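Local coordinates for protein xyloglucan-specific endo-beta-1,4-glucanase BoGH9A (Bacteroides ovatus, PDB 6DHT) that cleaves the beta-1,4-glucan backbone of xyloglucans internally to release xyloglucan oligosaccharides for uptake by a gut bacterium, at residues Tyr25-Glu30 against Ile99-Leu104; Gln187-Leu192 against Leu451-Leu456. One frame throughout, in Å; residues are numbered along the deposited sequence.

Contact 1: Tyr25-Glu30 against Ile99-Leu104; sequences YYPNQE and IKDSVL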
loop_
_atom_site.group_PDB
_atom_site.type_symbol
_atom_site.label_atom_id
_atom_site.label_comp_id
_atom_site.label_asym_id
_atom_site.label_seq_id
_atom_site.Cartn_x
_atom_site.Cartn_y
_atom_site.Cartn_z
ATOM N N TYR A 25 -15.891 -12.049 9.131
ATOM C CA TYR A 25 -15.716 -13.031 8.069
ATOM C C TYR A 25 -16.809 -12.974 7.037
ATOM O O TYR A 25 -17.967 -12.721 7.360
ATOM C CB TYR A 25 -15.726 -14.449 8.644
ATOM C CG TYR A 25 -14.724 -14.640 9.725
ATOM C CD1 TYR A 25 -13.394 -14.965 9.445
ATOM C CD2 TYR A 25 -15.096 -14.514 11.053
ATOM C CE1 TYR A 25 -12.462 -15.116 10.449
ATOM C CE2 TYR A 25 -14.179 -14.676 12.060
ATOM C CZ TYR A 25 -12.866 -14.983 11.754
ATOM O OH TYR A 25 -11.934 -15.142 12.752
ATOM N N TYR A 26 -16.446 -13.202 5.777
ATOM C CA TYR A 26 -17.466 -13.368 4.744
ATOM C C TYR A 26 -18.180 -14.706 4.947
ATOM O O TYR A 26 -17.562 -15.654 5.450
ATOM C CB TYR A 26 -16.865 -13.329 3.327
ATOM C CG TYR A 26 -16.300 -11.968 2.946
ATOM C CD1 TYR A 26 -17.102 -10.986 2.393
ATOM C CD2 TYR A 26 -14.975 -11.664 3.212
ATOM C CE1 TYR A 26 -16.586 -9.726 2.073
ATOM C CE2 TYR A 26 -14.449 -10.414 2.897
ATOM C CZ TYR A 26 -15.261 -9.456 2.359
ATOM O OH TYR A 26 -14.714 -8.229 2.089
ATOM N N PRO A 27 -19.453 -14.799 4.514
ATOM C CA PRO A 27 -20.194 -16.048 4.762
ATOM C C PRO A 27 -19.511 -17.316 4.244
ATOM O O PRO A 27 -19.587 -18.350 4.915
ATOM C CB PRO A 27 -21.512 -15.811 4.035
ATOM C CG PRO A 27 -21.727 -14.349 4.135
ATOM C CD PRO A 27 -20.328 -13.765 3.936
ATOM N N ASN A 28 -18.859 -17.248 3.082
ATOM C CA ASN A 28 -18.205 -18.426 2.527
ATOM C C ASN A 28 -16.718 -18.498 2.768
ATOM O O ASN A 28 -16.048 -19.367 2.228
ATOM C CB ASN A 28 -18.482 -18.530 1.035
ATOM C CG ASN A 28 -19.922 -18.865 0.751
ATOM O OD1 ASN A 28 -20.558 -19.627 1.498
ATOM N ND2 ASN A 28 -20.458 -18.283 -0.316
ATOM N N GLN A 29 -16.203 -17.604 3.611
ATOM C CA GLN A 29 -14.780 -17.581 3.930
ATOM C C GLN A 29 -14.393 -18.716 4.853
ATOM O O GLN A 29 -15.222 -19.209 5.617
ATOM C CB GLN A 29 -14.433 -16.245 4.605
ATOM C CG GLN A 29 -12.964 -15.894 4.600
ATOM C CD GLN A 29 -12.674 -14.633 5.405
ATOM O OE1 GLN A 29 -13.537 -13.755 5.521
ATOM N NE2 GLN A 29 -11.480 -14.550 5.981
ATOM N N GLU A 30 -13.138 -19.117 4.782
ATOM C CA GLU A 30 -12.538 -19.894 5.846
ATOM C C GLU A 30 -12.619 -19.035 7.103
ATOM O O GLU A 30 -12.405 -17.811 7.068
ATOM C CB GLU A 30 -11.098 -20.233 5.485
ATOM C CG GLU A 30 -10.331 -21.083 6.481
ATOM C CD GLU A 30 -8.919 -21.359 5.985
ATOM O OE1 GLU A 30 -8.009 -20.551 6.252
ATOM O OE2 GLU A 30 -8.716 -22.364 5.276
ATOM N N ILE A 99 -20.321 -12.532 10.967
ATOM C CA ILE A 99 -20.234 -13.096 9.632
ATOM C C ILE A 99 -21.170 -12.244 8.798
ATOM O O ILE A 99 -22.343 -12.113 9.125
ATOM C CB ILE A 99 -20.695 -14.575 9.598
ATOM C CG1 ILE A 99 -19.767 -15.439 10.450
ATOM C CG2 ILE A 99 -20.711 -15.057 8.160
ATOM C CD1 ILE A 99 -20.208 -16.930 10.543
ATOM N N LYS A 100 -20.671 -11.617 7.736
ATOM C CA LYS A 100 -21.510 -10.706 6.969
ATOM C C LYS A 100 -20.907 -10.454 5.602
ATOM O O LYS A 100 -19.694 -10.596 5.409
ATOM C CB LYS A 100 -21.672 -9.377 7.696
ATOM C CG LYS A 100 -20.382 -8.616 7.853
ATOM C CD LYS A 100 -20.504 -7.453 8.815
ATOM C CE LYS A 100 -21.243 -6.271 8.226
ATOM N NZ LYS A 100 -21.384 -5.194 9.255
ATOM N N ASP A 101 -21.760 -10.118 4.650
ATOM C CA ASP A 101 -21.293 -9.591 3.380
ATOM C C ASP A 101 -20.508 -8.289 3.577
ATOM O O ASP A 101 -20.728 -7.536 4.527
ATOM C CB ASP A 101 -22.484 -9.315 2.467
ATOM C CG ASP A 101 -23.161 -10.568 2.003
ATOM O OD1 ASP A 101 -22.504 -11.629 1.943
ATOM O OD2 ASP A 101 -24.355 -10.473 1.646
ATOM N N SER A 102 -19.580 -8.063 2.650
ATOM C CA SER A 102 -18.840 -6.802 2.543
ATOM C C SER A 102 -18.092 -6.461 3.820
ATOM O O SER A 102 -17.967 -5.293 4.182
ATOM C CB SER A 102 -19.789 -5.675 2.191
ATOM O OG SER A 102 -20.353 -5.891 0.902
ATOM N N VAL A 103 -17.573 -7.478 4.493
ATOM C CA VAL A 103 -16.984 -7.231 5.799
ATOM C C VAL A 103 -15.718 -6.355 5.710
ATOM O O VAL A 103 -15.456 -5.575 6.628
ATOM C CB VAL A 103 -16.771 -8.560 6.594
ATOM C CG1 VAL A 103 -15.690 -9.365 5.993
ATOM C CG2 VAL A 103 -16.503 -8.265 8.067
ATOM N N LEU A 104 -14.977 -6.444 4.606
ATOM C CA LEU A 104 -13.784 -5.614 4.452
ATOM C C LEU A 104 -14.053 -4.296 3.722
ATOM O O LEU A 104 -13.126 -3.547 3.456
ATOM C CB LEU A 104 -12.657 -6.369 3.733
ATOM C CG LEU A 104 -12.230 -7.685 4.361
ATOM C CD1 LEU A 104 -11.139 -8.332 3.527
ATOM C CD2 LEU A 104 -11.752 -7.479 5.786
#
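Tyr25 pairs with Ile99, and Tyr26 lies against Lys100 to Leu104, where the chain leaves the last strand of the N-terminal Ig-like domain. Tyr25 and Ile99 form a single beta bridge: Lys100 N donates to Tyr25 O at 2.9 Å, with an N-H...O angle of 157°, and the same oxygen receives a CA-H...O contact from Ile99 CA at 3.2 Å. Beyond the bridge, residues Tyr26-Gln29 fold into a type I turn, whose backbone bond from Gln29 N to Tyr26 O is joined by a second tie, Tyr26 N to the side-chain Gln29 OE1 at 3.0 Å.

Among side chains, the Tyr26 ring does most of the work. Val103 CG1 sits over one face, 3.6 Å from the centroid of the Tyr26 ring, in a CH-pi contact only 16° off the ring normal; the Val103 chi1 of 70°, with CG1 between the backbone N and carbonyl carbon, brings that methyl there. Leu104 crosses the ring at about a right angle, its CG 3.8 Å from Tyr26 CE2, while CD1 lies in plane at the edge. Pro27 supplies a smaller apolar patch, Pro27 CA resting 3.6 Å from Ile99 CG2.

The phenol is the polar end. Tyr26 OH accepts from Leu104 N at 3.1 Å and is also hydrogen-bonded to Asp565. One buried ring thus combines apolar cover on its face with two polar partners at its oxygen, fixing the turn of the Ig-like domain against the chain leading into helix 105-117 and against the C-terminal region of the catalytic domain.

Contact 2: Gln187-Leu192 against Leu451-Leu456; sequences QSIYQL and LMYAYL. With EDO (1,2-ethanediol), chain P.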
loop_
_atom_site.group_PDB
_atom_site.type_symbol
_atom_site.label_atom_id
_atom_site.label_comp_id
_atom_site.label_asym_id
_atom_site.label_seq_id
_atom_site.Cartn_x
_atom_site.Cartn_y
_atom_site.Cartn_z
ATOM N N GLN A 187 -3.435 1.730 -8.871
ATOM C CA GLN A 187 -4.010 1.742 -10.224
ATOM C C GLN A 187 -3.882 0.395 -10.926
ATOM O O GLN A 187 -4.632 0.114 -11.877
ATOM C CB GLN A 187 -3.426 2.921 -11.053
ATOM C CG GLN A 187 -3.979 4.243 -10.556
ATOM C CD GLN A 187 -3.672 5.487 -11.388
ATOM O OE1 GLN A 187 -4.358 6.491 -11.206
ATOM N NE2 GLN A 187 -2.644 5.458 -12.215
ATOM N N SER A 188 -2.962 -0.466 -10.503
ATOM C CA SER A 188 -2.917 -1.842 -11.014
ATOM C C SER A 188 -4.194 -2.564 -10.563
ATOM O O SER A 188 -4.874 -3.226 -11.363
ATOM C CB SER A 188 -1.684 -2.599 -10.501
ATOM O OG SER A 188 -0.479 -1.987 -10.935
ATOM N N ILE A 189 -4.560 -2.439 -9.294
ATOM C CA ILE A 189 -5.747 -3.133 -8.797
ATOM C C ILE A 189 -7.028 -2.481 -9.357
ATOM O O ILE A 189 -8.005 -3.171 -9.702
ATOM C CB ILE A 189 -5.719 -3.227 -7.227
ATOM C CG1 ILE A 189 -4.854 -4.422 -6.762
ATOM C CG2 ILE A 189 -7.096 -3.385 -6.619
ATOM C CD1 ILE A 189 -3.452 -4.384 -7.129
ATOM N N TYR A 190 -7.013 -1.159 -9.479
ATOM C CA TYR A 190 -8.127 -0.449 -10.111
ATOM C C TYR A 190 -8.531 -1.061 -11.464
ATOM O O TYR A 190 -9.719 -1.276 -11.746
ATOM C CB TYR A 190 -7.753 1.032 -10.292
ATOM C CG TYR A 190 -8.793 1.770 -11.094
ATOM C CD1 TYR A 190 -9.944 2.261 -10.483
ATOM C CD2 TYR A 190 -8.619 1.966 -12.464
ATOM C CE1 TYR A 190 -10.939 2.884 -11.244
ATOM C CE2 TYR A 190 -9.568 2.582 -13.196
ATOM C CZ TYR A 190 -10.710 3.063 -12.586
ATOM O OH TYR A 190 -11.662 3.677 -13.404
ATOM N N GLN A 191 -7.535 -1.355 -12.291
ATOM C CA GLN A 191 -7.774 -1.865 -13.645
ATOM C C GLN A 191 -8.437 -3.225 -13.650
ATOM O O GLN A 191 -9.076 -3.602 -14.644
ATOM C CB GLN A 191 -6.462 -1.907 -14.415
ATOM C CG GLN A 191 -5.971 -0.532 -14.866
ATOM C CD GLN A 191 -4.576 -0.568 -15.442
ATOM O OE1 GLN A 191 -4.394 -0.693 -16.650
ATOM N NE2 GLN A 191 -3.577 -0.401 -14.604
ATOM N N LEU A 192 -8.328 -3.976 -12.561
ATOM C CA LEU A 192 -8.959 -5.303 -12.439
ATOM C C LEU A 192 -10.399 -5.235 -11.986
ATOM O O LEU A 192 -11.136 -6.207 -12.178
ATOM C CB LEU A 192 -8.203 -6.139 -11.413
ATOM C CG LEU A 192 -6.735 -6.464 -11.668
ATOM C CD1 LEU A 192 -6.088 -7.024 -10.408
ATOM C CD2 LEU A 192 -6.587 -7.392 -12.834
ATOM N N LEU A 451 -0.666 -13.281 -4.306
ATOM C CA LEU A 451 -1.532 -14.470 -4.302
ATOM C C LEU A 451 -2.862 -14.204 -4.963
ATOM O O LEU A 451 -3.408 -15.072 -5.658
ATOM C CB LEU A 451 -1.732 -14.938 -2.846
ATOM C CG LEU A 451 -0.482 -15.551 -2.225
ATOM C CD1 LEU A 451 -0.635 -15.680 -0.721
ATOM C CD2 LEU A 451 -0.183 -16.924 -2.857
ATOM N N MET A 452 -3.422 -13.025 -4.757
ATOM C CA MET A 452 -4.657 -12.649 -5.410
ATOM C C MET A 452 -4.461 -12.643 -6.945
ATOM O O MET A 452 -5.298 -13.148 -7.704
ATOM C CB MET A 452 -5.105 -11.286 -4.838
ATOM C CG MET A 452 -6.410 -10.734 -5.358
ATOM S SD MET A 452 -6.316 -9.989 -7.002
ATOM C CE MET A 452 -5.207 -8.604 -6.659
ATOM N N TYR A 453 -3.348 -12.084 -7.416
ATOM C CA TYR A 453 -3.061 -12.151 -8.846
ATOM C C TYR A 453 -2.901 -13.592 -9.313
ATOM O O TYR A 453 -3.358 -13.950 -10.397
ATOM C CB TYR A 453 -1.784 -11.391 -9.203
ATOM C CG TYR A 453 -2.000 -9.922 -9.523
ATOM C CD1 TYR A 453 -2.360 -9.515 -10.798
ATOM C CD2 TYR A 453 -1.885 -8.958 -8.541
ATOM C CE1 TYR A 453 -2.574 -8.169 -11.088
ATOM C CE2 TYR A 453 -2.092 -7.614 -8.812
ATOM C CZ TYR A 453 -2.446 -7.236 -10.086
ATOM O OH TYR A 453 -2.660 -5.903 -10.390
ATOM N N ALA A 454 -2.247 -14.442 -8.539
ATOM C CA ALA A 454 -2.136 -15.853 -8.937
ATOM C C ALA A 454 -3.510 -16.535 -9.075
ATOM O O ALA A 454 -3.730 -17.331 -10.020
ATOM C CB ALA A 454 -1.268 -16.614 -7.957
ATOM N N TYR A 455 -4.452 -16.217 -8.189
ATOM C CA TYR A 455 -5.832 -16.669 -8.314
ATOM C C TYR A 455 -6.427 -16.169 -9.644
ATOM O O TYR A 455 -7.001 -16.950 -10.422
ATOM C CB TYR A 455 -6.696 -16.185 -7.142
ATOM C CG TYR A 455 -8.161 -16.395 -7.367
ATOM C CD1 TYR A 455 -8.720 -17.670 -7.298
ATOM C CD2 TYR A 455 -8.990 -15.334 -7.685
ATOM C CE1 TYR A 455 -10.057 -17.855 -7.529
ATOM C CE2 TYR A 455 -10.329 -15.515 -7.923
ATOM C CZ TYR A 455 -10.865 -16.784 -7.831
ATOM O OH TYR A 455 -12.216 -16.999 -8.073
ATOM N N LEU A 456 -6.275 -14.880 -9.930
ATOM C CA LEU A 456 -6.860 -14.318 -11.137
ATOM C C LEU A 456 -6.318 -14.988 -12.400
ATOM O O LEU A 456 -7.050 -15.137 -13.383
ATOM C CB LEU A 456 -6.631 -12.799 -11.198
ATOM C CG LEU A 456 -7.399 -11.963 -10.166
ATOM C CD1 LEU A 456 -7.107 -10.494 -10.453
ATOM C CD2 LEU A 456 -8.872 -12.212 -10.185
HETATM C C1 EDO P . -11.038 -9.331 -11.999
HETATM O O1 EDO P . -10.953 -8.828 -13.344
HETATM C C2 EDO P . -12.480 -9.676 -11.603
HETATM O O2 EDO P . -12.663 -11.095 -11.560
HETATM O O HOH W 1 -3.562 -5.162 -12.809
#
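Helix-to-helix packing through side chains joins Ser188, Ile189 and Leu192 to Met452, Tyr453 and Leu456 in the interior of the catalytic domain, an (alpha/alpha)6 barrel as in other family 9 glycoside hydrolases. The segments lie on helices 176-192 and 439-458; the axes of 187-192 and 451-456 run 29° apart and come no closer than 12.8 Å, too far for backbones to touch, and the gap is bridged by side chains and one water.

Tyr453 reaches across the gap. Its ring meets Ile189 at the edge, with Ile189 CD1 near the ring plane and 3.9 Å from Tyr453 CE2, whereas Leu192 CD1 comes in obliquely, 3.7 Å from Tyr453 CZ. Phe384 stacks on the same ring from outside the two segments. Met452 adds a looser apolar touch: CG stands anti to the backbone N (chi1 -178°), and bends at the next two torsions carry CE to 4.2 Å from Ile189 CG1.

At the phenol end, a water lying in the ring plane is hydrogen-bonded to Tyr453 OH at 2.7 Å and donates to Ser188 O, likewise a short bond. A phenylalanine in place of Tyr453 would keep the ring but would probably leave this water without one of its partners, breaking the polar link to the backbone of Ser188.

Nearer the C-terminal end of each segment, Leu192 and Leu456 close the interface methyl to methyl. Beside them a 1,2-ethanediol, probably from the crystallisation liquor, donates from its O1 to Leu192 O at 2.9 Å.

Overall arrangement
Read from the N terminus, the two contacts illustrate how separate closures can build a two-domain enzyme. Contact 1 comes first, closing a loop of 68 residues that is rich in strand and lacks helix, and it joins the Ig-like domain to the start of the catalytic domain. Contact 2 opens only after that loop has closed; its own loop spans 258 residues, almost half of them helical, and unites distant helices of the barrel. The closures are therefore in series, neither nesting nor crossing. Their centres lie 20 Å apart and their nearest atoms about 10 Å, yet helix 461-474 packs on segments of both, on Leu104 in contact 1 and on Leu451 and Ala454, which take no part in contact 2.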